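Local structure of anti-restriction endonuclease (3WX4) at residues Y11-D16 against D73-I78; V33-E38 against H83-E88; I49-D54 against G59-I64. The protein mimics DNA, blocking DNA binding by the bacterial histone-like protein H-NS, and strongly inhibits the host McrA restriction endonuclease. One frame throughout, in Å; residues are numbered along the deposited sequence.

Contact 1. Residues Y11-D16 against D73-I78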
ATOM      1  N   TYR A  11       0.436  -0.452  12.166  1.00 36.05           N
ATOM      2  CA  TYR A  11       0.896   0.379  13.266  1.00 36.77           C
ATOM      3  C   TYR A  11       0.064   1.655  13.381  1.00 37.52           C
ATOM      4  O   TYR A  11      -0.484   2.102  12.378  1.00 36.18           O
ATOM      5  CB  TYR A  11       2.343   0.816  13.025  1.00 37.78           C
ATOM      6  CG  TYR A  11       3.308  -0.330  12.989  1.00 41.38           C
ATOM      7  CD1 TYR A  11       3.861  -0.815  14.161  1.00 42.81           C
ATOM      8  CD2 TYR A  11       3.594  -0.997  11.795  1.00 42.84           C
ATOM      9  CE1 TYR A  11       4.679  -1.962  14.160  1.00 43.80           C
ATOM     10  CE2 TYR A  11       4.412  -2.143  11.790  1.00 43.88           C
ATOM     11  CZ  TYR A  11       4.938  -2.611  12.992  1.00 45.08           C
ATOM     12  OH  TYR A  11       5.679  -3.786  13.054  1.00 46.96           O
ATOM     13  N   THR A  12      -0.011   2.209  14.596  1.00 35.44           N
ATOM     14  CA  THR A  12      -0.668   3.493  14.814  1.00 35.41           C
ATOM     15  C   THR A  12       0.498   4.406  15.130  1.00 34.37           C
ATOM     16  O   THR A  12       1.207   4.228  16.137  1.00 36.07           O
ATOM     17  CB  THR A  12      -1.630   3.461  15.982  1.00 35.46           C
ATOM     18  OG1 THR A  12      -2.721   2.626  15.646  1.00 33.36           O
ATOM     19  CG2 THR A  12      -2.152   4.851  16.273  1.00 34.22           C
ATOM     20  N   PHE A  13       0.742   5.347  14.241  1.00 33.38           N
ATOM     21  CA  PHE A  13       1.838   6.275  14.398  1.00 33.61           C
ATOM     22  C   PHE A  13       1.238   7.629  14.782  1.00 35.11           C
ATOM     23  O   PHE A  13       0.410   8.150  14.041  1.00 34.43           O
ATOM     24  CB  PHE A  13       2.579   6.389  13.056  1.00 35.97           C
ATOM     25  CG  PHE A  13       3.813   7.221  13.120  1.00 38.80           C
ATOM     26  CD1 PHE A  13       4.039   8.228  12.182  1.00 39.66           C
ATOM     27  CD2 PHE A  13       4.776   6.995  14.113  1.00 40.41           C
ATOM     28  CE1 PHE A  13       5.190   9.006  12.213  1.00 41.57           C
ATOM     29  CE2 PHE A  13       5.948   7.755  14.171  1.00 40.64           C
ATOM     30  CZ  PHE A  13       6.172   8.778  13.215  1.00 43.07           C
ATOM     31  N   LYS A  14       1.632   8.180  15.929  1.00 32.60           N
ATOM     32  CA  LYS A  14       1.125   9.480  16.362  1.00 33.89           C
ATOM     33  C   LYS A  14       2.081  10.536  15.930  1.00 34.34           C
ATOM     34  O   LYS A  14       3.282  10.432  16.182  1.00 35.02           O
ATOM     35  CB  LYS A  14       0.997   9.522  17.878  1.00 35.97           C
ATOM     36  CG  LYS A  14       0.498  10.846  18.478  1.00 35.54           C
ATOM     37  CD  LYS A  14       0.164  10.564  19.976  1.00 38.45           C
ATOM     38  CE  LYS A  14       0.091  11.819  20.777  1.00 39.68           C
ATOM     39  NZ  LYS A  14       0.078  11.490  22.213  1.00 43.53           N
ATOM     40  N   ILE A  15       1.582  11.561  15.251  1.00 30.07           N
ATOM     41  CA  ILE A  15       2.453  12.607  14.823  1.00 29.84           C
ATOM     42  C   ILE A  15       2.041  13.776  15.663  1.00 32.72           C
ATOM     43  O   ILE A  15       1.041  14.466  15.387  1.00 29.16           O
ATOM     44  CB  ILE A  15       2.319  12.854  13.305  1.00 29.24           C
ATOM     45  CG1 ILE A  15       2.668  11.576  12.550  1.00 30.96           C
ATOM     46  CG2 ILE A  15       3.251  13.951  12.873  1.00 26.77           C
ATOM     47  CD1 ILE A  15       2.538  11.688  11.024  1.00 32.01           C
ATOM     48  N   ASP A  16       2.788  13.987  16.751  1.00 32.63           N
ATOM     49  CA  ASP A  16       2.470  15.076  17.679  1.00 33.47           C
ATOM     50  C   ASP A  16       2.179  16.473  17.076  1.00 31.95           C
ATOM     51  O   ASP A  16       1.161  17.111  17.420  1.00 32.17           O
ATOM     52  CB  ASP A  16       3.608  15.258  18.686  1.00 36.08           C
ATOM     53  CG  ASP A  16       3.850  13.999  19.582  1.00 43.64           C
ATOM     54  OD1 ASP A  16       2.985  13.066  19.680  1.00 45.47           O
ATOM     55  OD2 ASP A  16       4.942  13.985  20.218  1.00 45.62           O
ATOM     56  N   ASP A  73      12.007   2.598   8.851  1.00 43.15           N
ATOM     57  CA  ASP A  73      12.354   3.401   7.683  1.00 42.82           C
ATOM     58  C   ASP A  73      11.106   4.165   7.187  1.00 42.27           C
ATOM     59  O   ASP A  73      11.220   5.299   6.679  1.00 41.90           O
ATOM     60  CB  ASP A  73      12.889   2.541   6.534  1.00 45.81           C
ATOM     61  CG  ASP A  73      14.269   1.922   6.865  1.00 49.35           C
ATOM     62  OD1 ASP A  73      15.092   2.630   7.515  1.00 48.73           O
ATOM     63  OD2 ASP A  73      14.494   0.749   6.476  1.00 49.48           O
ATOM     64  N   VAL A  74       9.947   3.526   7.297  1.00 39.66           N
ATOM     65  CA  VAL A  74       8.711   4.165   6.862  1.00 40.36           C
ATOM     66  C   VAL A  74       8.476   5.422   7.707  1.00 38.22           C
ATOM     67  O   VAL A  74       8.135   6.471   7.174  1.00 39.53           O
ATOM     68  CB  VAL A  74       7.467   3.233   7.007  1.00 40.09           C
ATOM     69  CG1 VAL A  74       6.175   4.039   6.641  1.00 33.66           C
ATOM     70  CG2 VAL A  74       7.597   1.977   6.060  1.00 39.60           C
ATOM     71  N   LEU A  75       8.696   5.333   9.012  1.00 39.09           N
ATOM     72  CA  LEU A  75       8.465   6.499   9.850  1.00 37.70           C
ATOM     73  C   LEU A  75       9.386   7.638   9.490  1.00 39.07           C
ATOM     74  O   LEU A  75       8.993   8.778   9.528  1.00 37.65           O
ATOM     75  CB  LEU A  75       8.588   6.122  11.327  1.00 39.29           C
ATOM     76  CG  LEU A  75       7.648   4.948  11.696  1.00 41.08           C
ATOM     77  CD1 LEU A  75       7.805   4.613  13.181  1.00 42.35           C
ATOM     78  CD2 LEU A  75       6.188   5.275  11.381  1.00 42.99           C
ATOM     79  N   LYS A  76      10.628   7.343   9.107  1.00 39.59           N
ATOM     80  CA  LYS A  76      11.549   8.394   8.769  1.00 39.23           C
ATOM     81  C   LYS A  76      11.069   9.106   7.533  1.00 38.71           C
ATOM     82  O   LYS A  76      11.202  10.326   7.410  1.00 39.83           O
ATOM     83  CB  LYS A  76      12.951   7.835   8.464  1.00 43.43           C
ATOM     84  CG  LYS A  76      13.884   7.680   9.651  1.00 48.59           C
ATOM     85  CD  LYS A  76      15.279   7.248   9.093  1.00 53.49           C
ATOM     86  CE  LYS A  76      16.345   7.061  10.190  1.00 55.96           C
ATOM     87  NZ  LYS A  76      17.657   6.570   9.574  1.00 58.54           N
ATOM     88  N   THR A  77      10.569   8.331   6.579  1.00 38.99           N
ATOM     89  CA  THR A  77      10.099   8.908   5.341  1.00 37.32           C
ATOM     90  C   THR A  77       8.884   9.812   5.654  1.00 36.16           C
ATOM     91  O   THR A  77       8.788  10.932   5.169  1.00 35.89           O
ATOM     92  CB  THR A  77       9.687   7.805   4.361  1.00 39.25           C
ATOM     93  OG1 THR A  77      10.835   7.011   4.028  1.00 39.82           O
ATOM     94  CG2 THR A  77       9.127   8.413   3.045  1.00 38.38           C
ATOM     95  N   ILE A  78       7.961   9.300   6.453  1.00 36.15           N
ATOM     96  CA  ILE A  78       6.769  10.095   6.791  1.00 35.49           C
ATOM     97  C   ILE A  78       7.217  11.424   7.419  1.00 35.46           C
ATOM     98  O   ILE A  78       6.784  12.498   7.000  1.00 35.65           O
ATOM     99  CB  ILE A  78       5.866   9.317   7.767  1.00 34.55           C
ATOM    100  CG1 ILE A  78       5.253   8.100   7.069  1.00 33.42           C
ATOM    101  CG2 ILE A  78       4.723  10.254   8.320  1.00 33.59           C
ATOM    102  CD1 ILE A  78       4.639   7.140   8.047  1.00 33.86           C
TER
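The CD2 methyl of Leu-75 is set down almost on the middle of the Phe-13 ring, 3.5 Å from its centroid and 11° off the normal, a CH-pi contact in which one branch of the leucine meets all six ring carbons at similar range. Both methyls lie on the same face, CD2 over the centre and Leu-75 CD1 out past the rim, 3.8 Å from Phe-13 CE2. The Phe-13 side chain leaves the strand on the helix side, and its chi1 of -174°, with CG anti to the backbone N, turns one ring face to Leu-75, which comes onto it from the opposite direction. Strand 2-14 is an outer strand of this chain's antiparallel sheet, and helix 71-84 packs on Phe-13 of the strand and on Ile-15, the N-cap residue just beyond it. One turn further along the helix, Ile-78 offers its CG2 branch to the notch between these two residues: the methyl approaches the edge of the ring at CE1 of Phe-13, 4.1 Å off, and meets Ile-15 CD1 at 3.8 Å. Met-79 also touches Phe-13, and Val-82 touches Ile-15. Met-1 and Ile-2 of the second subunit pack on Phe-13 and Leu-75 respectively, where the sheet continues into that chain.

Contact 2. Residues V33-E38 against H83-E88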
ATOM      1  N   VAL A  33      -3.076  17.116   5.955  1.00 29.40           N
ATOM      2  CA  VAL A  33      -3.053  15.694   6.089  1.00 31.69           C
ATOM      3  C   VAL A  33      -3.476  14.970   4.826  1.00 33.55           C
ATOM      4  O   VAL A  33      -2.989  13.860   4.515  1.00 30.26           O
ATOM      5  CB  VAL A  33      -3.923  15.273   7.266  1.00 35.01           C
ATOM      6  CG1 VAL A  33      -4.361  13.882   7.115  1.00 38.85           C
ATOM      7  CG2 VAL A  33      -3.125  15.447   8.509  1.00 34.30           C
ATOM      8  N   ASN A  34      -4.374  15.588   4.069  1.00 31.96           N
ATOM      9  CA  ASN A  34      -4.806  14.868   2.876  1.00 34.06           C
ATOM     10  C   ASN A  34      -3.747  14.950   1.730  1.00 34.10           C
ATOM     11  O   ASN A  34      -3.648  14.020   0.935  1.00 33.26           O
ATOM     12  CB  ASN A  34      -6.212  15.339   2.484  1.00 34.68           C
ATOM     13  CG  ASN A  34      -7.311  14.655   3.358  1.00 35.84           C
ATOM     14  OD1 ASN A  34      -7.723  13.493   3.073  1.00 36.81           O
ATOM     15  ND2 ASN A  34      -7.730  15.328   4.465  1.00 35.99           N
ATOM     16  N   GLU A  35      -2.982  16.043   1.664  1.00 33.60           N
ATOM     17  CA  GLU A  35      -1.917  16.151   0.670  1.00 34.54           C
ATOM     18  C   GLU A  35      -0.782  15.247   1.125  1.00 34.86           C
ATOM     19  O   GLU A  35      -0.150  14.573   0.305  1.00 35.54           O
ATOM     20  CB  GLU A  35      -1.392  17.568   0.534  1.00 35.43           C
ATOM     21  CG  GLU A  35      -0.248  17.650  -0.471  1.00 40.25           C
ATOM     22  CD  GLU A  35       0.365  19.043  -0.615  1.00 46.76           C
ATOM     23  OE1 GLU A  35      -0.013  19.732  -1.579  1.00 50.07           O
ATOM     24  OE2 GLU A  35       1.234  19.473   0.213  1.00 50.36           O
ATOM     25  N   LEU A  36      -0.559  15.180   2.440  1.00 33.75           N
ATOM     26  CA  LEU A  36       0.499  14.338   2.963  1.00 33.92           C
ATOM     27  C   LEU A  36       0.300  12.873   2.580  1.00 33.14           C
ATOM     28  O   LEU A  36       1.225  12.186   2.051  1.00 33.34           O
ATOM     29  CB  LEU A  36       0.596  14.497   4.488  1.00 35.10           C
ATOM     30  CG  LEU A  36       1.524  13.521   5.218  1.00 35.07           C
ATOM     31  CD1 LEU A  36       2.969  13.864   4.866  1.00 36.84           C
ATOM     32  CD2 LEU A  36       1.319  13.677   6.766  1.00 34.22           C
ATOM     33  N   VAL A  37      -0.893  12.368   2.834  1.00 29.85           N
ATOM     34  CA  VAL A  37      -1.233  10.991   2.535  1.00 29.24           C
ATOM     35  C   VAL A  37      -1.181  10.751   1.032  1.00 32.28           C
ATOM     36  O   VAL A  37      -0.722   9.720   0.565  1.00 32.06           O
ATOM     37  CB  VAL A  37      -2.667  10.671   3.077  1.00 29.40           C
ATOM     38  CG1 VAL A  37      -3.159   9.349   2.539  1.00 30.32           C
ATOM     39  CG2 VAL A  37      -2.586  10.600   4.649  1.00 30.44           C
ATOM     40  N   GLU A  38      -1.642  11.713   0.261  1.00 33.40           N
ATOM     41  CA  GLU A  38      -1.640  11.499  -1.180  1.00 35.47           C
ATOM     42  C   GLU A  38      -0.207  11.437  -1.721  1.00 35.27           C
ATOM     43  O   GLU A  38       0.119  10.543  -2.519  1.00 34.94           O
ATOM     44  CB  GLU A  38      -2.398  12.626  -1.858  1.00 37.91           C
ATOM     45  CG  GLU A  38      -2.402  12.492  -3.369  1.00 43.15           C
ATOM     46  CD  GLU A  38      -3.233  13.581  -3.961  1.00 46.80           C
ATOM     47  OE1 GLU A  38      -4.445  13.634  -3.631  1.00 44.85           O
ATOM     48  OE2 GLU A  38      -2.662  14.402  -4.714  1.00 49.70           O
ATOM     49  N   HIS A  83       7.979  17.311   8.134  1.00 36.84           N
ATOM     50  CA  HIS A  83       8.815  18.480   8.434  1.00 38.04           C
ATOM     51  C   HIS A  83       8.791  19.494   7.334  1.00 39.39           C
ATOM     52  O   HIS A  83       8.961  20.706   7.566  1.00 40.40           O
ATOM     53  CB  HIS A  83      10.258  18.065   8.706  1.00 38.67           C
ATOM     54  CG  HIS A  83      10.402  17.252   9.943  1.00 41.79           C
ATOM     55  ND1 HIS A  83       9.865  17.654  11.151  1.00 42.93           N
ATOM     56  CD2 HIS A  83      11.002  16.058  10.170  1.00 42.91           C
ATOM     57  CE1 HIS A  83      10.128  16.734  12.067  1.00 44.87           C
ATOM     58  NE2 HIS A  83      10.814  15.758  11.500  1.00 43.23           N
ATOM     59  N   ASP A  84       8.585  19.023   6.114  1.00 40.08           N
ATOM     60  CA  ASP A  84       8.567  19.957   5.015  1.00 40.55           C
ATOM     61  C   ASP A  84       7.458  21.010   5.114  1.00 39.81           C
ATOM     62  O   ASP A  84       7.613  22.094   4.568  1.00 37.94           O
ATOM     63  CB  ASP A  84       8.454  19.216   3.690  1.00 46.59           C
ATOM     64  CG  ASP A  84       8.739  20.135   2.510  1.00 52.73           C
ATOM     65  OD1 ASP A  84       9.869  20.695   2.489  1.00 55.89           O
ATOM     66  OD2 ASP A  84       7.851  20.322   1.635  1.00 54.77           O
ATOM     67  N   TYR A  85       6.337  20.708   5.792  1.00 35.81           N
ATOM     68  CA  TYR A  85       5.285  21.727   5.940  1.00 35.74           C
ATOM     69  C   TYR A  85       5.672  22.810   6.960  1.00 35.79           C
ATOM     70  O   TYR A  85       5.024  23.859   7.049  1.00 38.01           O
ATOM     71  CB  TYR A  85       3.967  21.087   6.378  1.00 33.57           C
ATOM     72  CG  TYR A  85       3.335  20.270   5.290  1.00 32.76           C
ATOM     73  CD1 TYR A  85       2.544  20.885   4.306  1.00 31.76           C
ATOM     74  CD2 TYR A  85       3.573  18.906   5.195  1.00 30.57           C
ATOM     75  CE1 TYR A  85       2.015  20.158   3.260  1.00 31.36           C
ATOM     76  CE2 TYR A  85       3.038  18.145   4.125  1.00 33.06           C
ATOM     77  CZ  TYR A  85       2.259  18.793   3.160  1.00 30.78           C
ATOM     78  OH  TYR A  85       1.759  18.081   2.079  1.00 31.98           O
ATOM     79  N   GLU A  86       6.707  22.570   7.750  1.00 36.98           N
ATOM     80  CA  GLU A  86       7.133  23.579   8.731  1.00 37.78           C
ATOM     81  C   GLU A  86       5.923  24.048   9.533  1.00 36.62           C
ATOM     82  O   GLU A  86       5.625  25.242   9.612  1.00 35.42           O
ATOM     83  CB  GLU A  86       7.765  24.780   8.023  1.00 41.85           C
ATOM     84  CG  GLU A  86       9.065  24.453   7.274  1.00 46.91           C
ATOM     85  CD  GLU A  86       9.640  25.680   6.557  1.00 51.62           C
ATOM     86  OE1 GLU A  86       9.207  25.995   5.420  1.00 52.31           O
ATOM     87  OE2 GLU A  86      10.517  26.344   7.157  1.00 55.17           O
ATOM     88  N   ILE A  87       5.237  23.079  10.114  1.00 34.95           N
ATOM     89  CA  ILE A  87       4.049  23.358  10.894  1.00 35.13           C
ATOM     90  C   ILE A  87       4.336  24.220  12.145  1.00 37.25           C
ATOM     91  O   ILE A  87       3.456  24.914  12.632  1.00 36.65           O
ATOM     92  CB  ILE A  87       3.381  22.059  11.234  1.00 32.11           C
ATOM     93  CG1 ILE A  87       3.058  21.325   9.906  1.00 31.00           C
ATOM     94  CG2 ILE A  87       2.037  22.368  12.005  1.00 31.03           C
ATOM     95  CD1 ILE A  87       2.695  19.877  10.043  1.00 30.37           C
ATOM     96  N   GLU A  88       5.578  24.185  12.634  1.00 37.76           N
ATOM     97  CA  GLU A  88       5.969  25.007  13.784  1.00 38.85           C
ATOM     98  C   GLU A  88       5.574  26.472  13.527  1.00 38.19           C
ATOM     99  O   GLU A  88       5.209  27.186  14.435  1.00 37.00           O
ATOM    100  CB  GLU A  88       7.499  24.938  13.990  1.00 40.23           C
ATOM    101  CG  GLU A  88       7.979  23.572  14.474  1.00 42.75           C
ATOM    102  CD  GLU A  88       8.205  22.564  13.341  1.00 44.57           C
ATOM    103  OE1 GLU A  88       8.223  22.964  12.134  1.00 43.12           O
ATOM    104  OE2 GLU A  88       8.373  21.365  13.682  1.00 45.00           O
TER
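Tyr-85 reaches across to helix 26-43, its ring edges meeting Glu-35 and Leu-36 and its phenol end overlapping the aliphatic stem of the glutamate, with Tyr-85 OH 3.3 Å from Glu-35 CG. Tyr-85 OH donates a hydrogen bond to Glu-35 OE2, 2.4 Å away, very short even for a phenol and a carboxylate, so the exact length deserves caution. Glu-35 OE2 sits near the plane of the tyrosine ring, beside its edge at 3.2 Å from Tyr-85 CE1, and the carboxylate is turned 33° from that plane. Glu-35 gets there by an extended chain, CG anti to the backbone N (chi1 178°) and CD continuing the line, with only the carboxylate rotated out of it (chi3 -99°). The opposite edge of the ring faces Leu-36, whose CD1 methyl stands 4.3 Å from Tyr-85 CE2, a looser apolar contact on the buried side of the bond. Asp-84 adds a second carboxylate nearby, though its OD2 remains 6.8 Å from Glu-35 OE2. The contact ties the middle of helix 26-43 to the chain leaving helix 71-84, where Glu-86 takes a positive phi. Leu-36 continues inward onto Tyr-81 and Val-82 of helix 71-84 and Leu-18 of helix 16-24, while Val-33 and Val-37, on the same helix, rest on Phe-61 of strand 60-65.

Contact 3. Residues I49-D54 against G59-I64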
ATOM      1  N   ILE A  49      -0.760   4.168   4.199  1.00 28.51           N
ATOM      2  CA  ILE A  49      -0.887   5.060   5.344  1.00 25.87           C
ATOM      3  C   ILE A  49      -2.247   5.724   5.197  1.00 27.89           C
ATOM      4  O   ILE A  49      -2.758   5.877   4.065  1.00 26.58           O
ATOM      5  CB  ILE A  49       0.206   6.125   5.364  1.00 27.92           C
ATOM      6  CG1 ILE A  49       0.063   6.969   6.628  1.00 27.44           C
ATOM      7  CG2 ILE A  49       0.168   6.954   4.076  1.00 26.02           C
ATOM      8  CD1 ILE A  49       1.134   8.018   6.771  1.00 29.93           C
ATOM      9  N   GLY A  50      -2.855   6.089   6.318  1.00 30.13           N
ATOM     10  CA  GLY A  50      -4.153   6.745   6.206  1.00 30.16           C
ATOM     11  C   GLY A  50      -4.545   7.304   7.564  1.00 31.98           C
ATOM     12  O   GLY A  50      -3.992   6.948   8.624  1.00 28.96           O
ATOM     13  N   THR A  51      -5.522   8.214   7.541  1.00 31.25           N
ATOM     14  CA  THR A  51      -6.007   8.783   8.793  1.00 31.57           C
ATOM     15  C   THR A  51      -7.082   7.826   9.296  1.00 30.76           C
ATOM     16  O   THR A  51      -7.547   6.930   8.580  1.00 30.08           O
ATOM     17  CB  THR A  51      -6.698  10.156   8.509  1.00 31.67           C
ATOM     18  OG1 THR A  51      -7.636   9.956   7.450  1.00 30.01           O
ATOM     19  CG2 THR A  51      -5.688  11.135   8.013  1.00 34.07           C
ATOM     20  N   TYR A  52      -7.467   8.031  10.549  1.00 30.15           N
ATOM     21  CA  TYR A  52      -8.550   7.280  11.185  1.00 29.73           C
ATOM     22  C   TYR A  52      -9.829   8.154  11.115  1.00 30.74           C
ATOM     23  O   TYR A  52      -9.723   9.364  11.023  1.00 31.25           O
ATOM     24  CB  TYR A  52      -8.243   7.070  12.642  1.00 30.47           C
ATOM     25  CG  TYR A  52      -7.190   6.023  12.855  1.00 33.32           C
ATOM     26  CD1 TYR A  52      -7.508   4.652  12.819  1.00 35.56           C
ATOM     27  CD2 TYR A  52      -5.885   6.389  13.074  1.00 34.93           C
ATOM     28  CE1 TYR A  52      -6.503   3.663  13.010  1.00 37.31           C
ATOM     29  CE2 TYR A  52      -4.890   5.421  13.270  1.00 36.13           C
ATOM     30  CZ  TYR A  52      -5.205   4.081  13.239  1.00 37.24           C
ATOM     31  OH  TYR A  52      -4.207   3.166  13.472  1.00 41.37           O
ATOM     32  N   LYS A  53     -11.002   7.530  11.217  1.00 31.40           N
ATOM     33  CA  LYS A  53     -12.268   8.262  11.179  1.00 34.17           C
ATOM     34  C   LYS A  53     -12.518   9.004  12.508  1.00 32.70           C
ATOM     35  O   LYS A  53     -13.112  10.102  12.538  1.00 32.04           O
ATOM     36  CB  LYS A  53     -13.415   7.269  10.905  1.00 37.15           C
ATOM     37  CG  LYS A  53     -13.433   6.729   9.443  1.00 42.93           C
ATOM     38  CD  LYS A  53     -14.310   5.438   9.380  1.00 46.18           C
ATOM     39  CE  LYS A  53     -14.288   4.757   8.009  1.00 49.34           C
ATOM     40  NZ  LYS A  53     -14.945   5.651   6.975  1.00 51.42           N
ATOM     41  N   ASP A  54     -12.087   8.402  13.602  1.00 29.75           N
ATOM     42  CA  ASP A  54     -12.247   9.063  14.895  1.00 29.53           C
ATOM     43  C   ASP A  54     -11.481  10.374  14.943  1.00 29.05           C
ATOM     44  O   ASP A  54     -10.220  10.422  14.800  1.00 29.71           O
ATOM     45  CB  ASP A  54     -11.713   8.201  16.058  1.00 32.29           C
ATOM     46  CG  ASP A  54     -12.574   6.974  16.362  1.00 34.98           C
ATOM     47  OD1 ASP A  54     -13.757   6.959  15.989  1.00 37.12           O
ATOM     48  OD2 ASP A  54     -12.060   6.003  17.001  1.00 38.98           O
ATOM     49  N   GLY A  59      -4.337  13.440  13.884  1.00 28.75           N
ATOM     50  CA  GLY A  59      -2.902  13.430  14.126  1.00 28.96           C
ATOM     51  C   GLY A  59      -2.286  12.023  14.215  1.00 31.69           C
ATOM     52  O   GLY A  59      -1.039  11.894  14.277  1.00 30.88           O
ATOM     53  N   TYR A  60      -3.111  10.972  14.268  1.00 31.17           N
ATOM     54  CA  TYR A  60      -2.603   9.597  14.296  1.00 33.41           C
ATOM     55  C   TYR A  60      -2.841   9.017  12.911  1.00 34.11           C
ATOM     56  O   TYR A  60      -3.850   9.326  12.284  1.00 34.37           O
ATOM     57  CB  TYR A  60      -3.374   8.659  15.208  1.00 33.83           C
ATOM     58  CG  TYR A  60      -3.563   9.027  16.657  1.00 39.27           C
ATOM     59  CD1 TYR A  60      -3.025  10.193  17.215  1.00 41.87           C
ATOM     60  CD2 TYR A  60      -4.290   8.178  17.479  1.00 42.15           C
ATOM     61  CE1 TYR A  60      -3.219  10.486  18.580  1.00 40.94           C
ATOM     62  CE2 TYR A  60      -4.477   8.460  18.801  1.00 43.15           C
ATOM     63  CZ  TYR A  60      -3.939   9.611  19.337  1.00 42.05           C
ATOM     64  OH  TYR A  60      -4.138   9.807  20.678  1.00 45.74           O
ATOM     65  N   PHE A  61      -1.956   8.125  12.466  1.00 32.59           N
ATOM     66  CA  PHE A  61      -2.065   7.491  11.129  1.00 31.75           C
ATOM     67  C   PHE A  61      -1.920   5.999  11.241  1.00 31.05           C
ATOM     68  O   PHE A  61      -1.167   5.546  12.113  1.00 31.29           O
ATOM     69  CB  PHE A  61      -0.956   8.021  10.231  1.00 32.84           C
ATOM     70  CG  PHE A  61      -1.098   9.461   9.953  1.00 33.50           C
ATOM     71  CD1 PHE A  61      -1.753   9.884   8.805  1.00 35.08           C
ATOM     72  CD2 PHE A  61      -0.705  10.409  10.911  1.00 34.29           C
ATOM     73  CE1 PHE A  61      -2.032  11.235   8.608  1.00 35.60           C
ATOM     74  CE2 PHE A  61      -0.977  11.771  10.743  1.00 34.84           C
ATOM     75  CZ  PHE A  61      -1.655  12.190   9.575  1.00 35.95           C
ATOM     76  N   TYR A  62      -2.647   5.230  10.435  1.00 28.96           N
ATOM     77  CA  TYR A  62      -2.405   3.786  10.476  1.00 31.07           C
ATOM     78  C   TYR A  62      -1.264   3.633   9.478  1.00 32.36           C
ATOM     79  O   TYR A  62      -1.146   4.437   8.533  1.00 31.36           O
ATOM     80  CB  TYR A  62      -3.618   2.932  10.082  1.00 29.65           C
ATOM     81  CG  TYR A  62      -4.189   3.149   8.683  1.00 31.48           C
ATOM     82  CD1 TYR A  62      -3.533   2.654   7.565  1.00 27.98           C
ATOM     83  CD2 TYR A  62      -5.395   3.845   8.497  1.00 28.50           C
ATOM     84  CE1 TYR A  62      -4.043   2.836   6.282  1.00 31.47           C
ATOM     85  CE2 TYR A  62      -5.929   4.057   7.224  1.00 30.20           C
ATOM     86  CZ  TYR A  62      -5.246   3.548   6.112  1.00 32.71           C
ATOM     87  OH  TYR A  62      -5.679   3.728   4.823  1.00 30.56           O
ATOM     88  N   VAL A  63      -0.388   2.647   9.698  1.00 32.07           N
ATOM     89  CA  VAL A  63       0.753   2.455   8.795  1.00 33.17           C
ATOM     90  C   VAL A  63       0.915   0.939   8.627  1.00 33.00           C
ATOM     91  O   VAL A  63       0.930   0.206   9.631  1.00 33.15           O
ATOM     92  CB  VAL A  63       2.045   3.035   9.397  1.00 33.80           C
ATOM     93  CG1 VAL A  63       3.208   2.783   8.472  1.00 35.69           C
ATOM     94  CG2 VAL A  63       1.917   4.532   9.578  1.00 35.09           C
ATOM     95  N   ILE A  64       0.932   0.479   7.378  1.00 33.63           N
ATOM     96  CA  ILE A  64       1.099  -0.929   7.055  1.00 34.40           C
ATOM     97  C   ILE A  64       2.231  -1.045   6.030  1.00 35.93           C
ATOM     98  O   ILE A  64       2.073  -0.688   4.852  1.00 37.05           O
ATOM     99  CB  ILE A  64      -0.184  -1.543   6.454  1.00 35.90           C
ATOM    100  CG1 ILE A  64      -1.352  -1.345   7.420  1.00 35.41           C
ATOM    101  CG2 ILE A  64      -0.016  -3.096   6.275  1.00 35.57           C
ATOM    102  CD1 ILE A  64      -2.725  -1.517   6.757  1.00 36.41           C
TER
HETATM  103  O   HOH W   1      -4.027   3.393   2.880  1.00 39.83           O
HETATM  104  O   HOH W   2      -6.445  10.065  11.920  1.00 32.24           O
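A chi1 of 59° places CG of Tyr-62 between its own backbone N and carbonyl carbon, folding the ring back across the neighbouring strand and over Gly-50. Gly-50 CA lies 3.6 Å from the ring centroid, 25° off the normal, a CH-pi contact over one face. With no side chain on Gly-50, the Tyr-62 ring comes down onto the backbone itself, Gly-50 N lying 3.4 Å above its plane over the centre. Beneath it, Gly-50 and Tyr-62 form an antiparallel hydrogen-bonded pair: Tyr-62 N bonds Gly-50 O at 2.8 Å, and Gly-50 N returns a longer bond of 3.2 Å to Tyr-62 O. This is the beta hairpin of strands 47-51 and 60-65, the latter the middle of this chain's three strands. A water joins Tyr-62 OH to Ile-49 O, fastening the far end of the ring to the other strand. Tyr-52 crosses Tyr-62 obliquely, its OH 3.4 Å from Tyr-62 CB, and that hydroxyl is hydrogen-bonded to Thr-12 OG1 on strand 2-14. Where the strands separate, a second water bridges Tyr-52 N and Tyr-60 O. On the face away from Tyr-62, which looks to the helices, Ile-49 pairs with Val-63, and Ile-49 CG1 also packs 3.9 Å from Phe-61 CB. Thr-51 runs alongside the phenylalanine, its CG2 methyl 3.7 Å from Phe-61 CE1.

How the contacts relate
Contacts 1 and 3 lie on one sheet, their centres about 10 Å apart, and join directly where strand 2-14 borders strand 60-65: Tyr-11 N is 2.7 Å from Val-63 O, and Ile-15 CD1 packs 3.5 Å from Phe-61 CD2. Contact 2 is about 14 Å from contact 3, centre to centre, but helix 26-43 bridges the two, with Val-37 CG1 3.8 Å from Ile-49 O. Contacts 1 and 2 share helix 71-84 without touching, their nearest atoms about 5 Å apart. Along the chain, the hairpin of contact 3 is nested within the loops closed by both other contacts. Contacts 1 and 3 also reach the second subunit, whereas contact 2 does not.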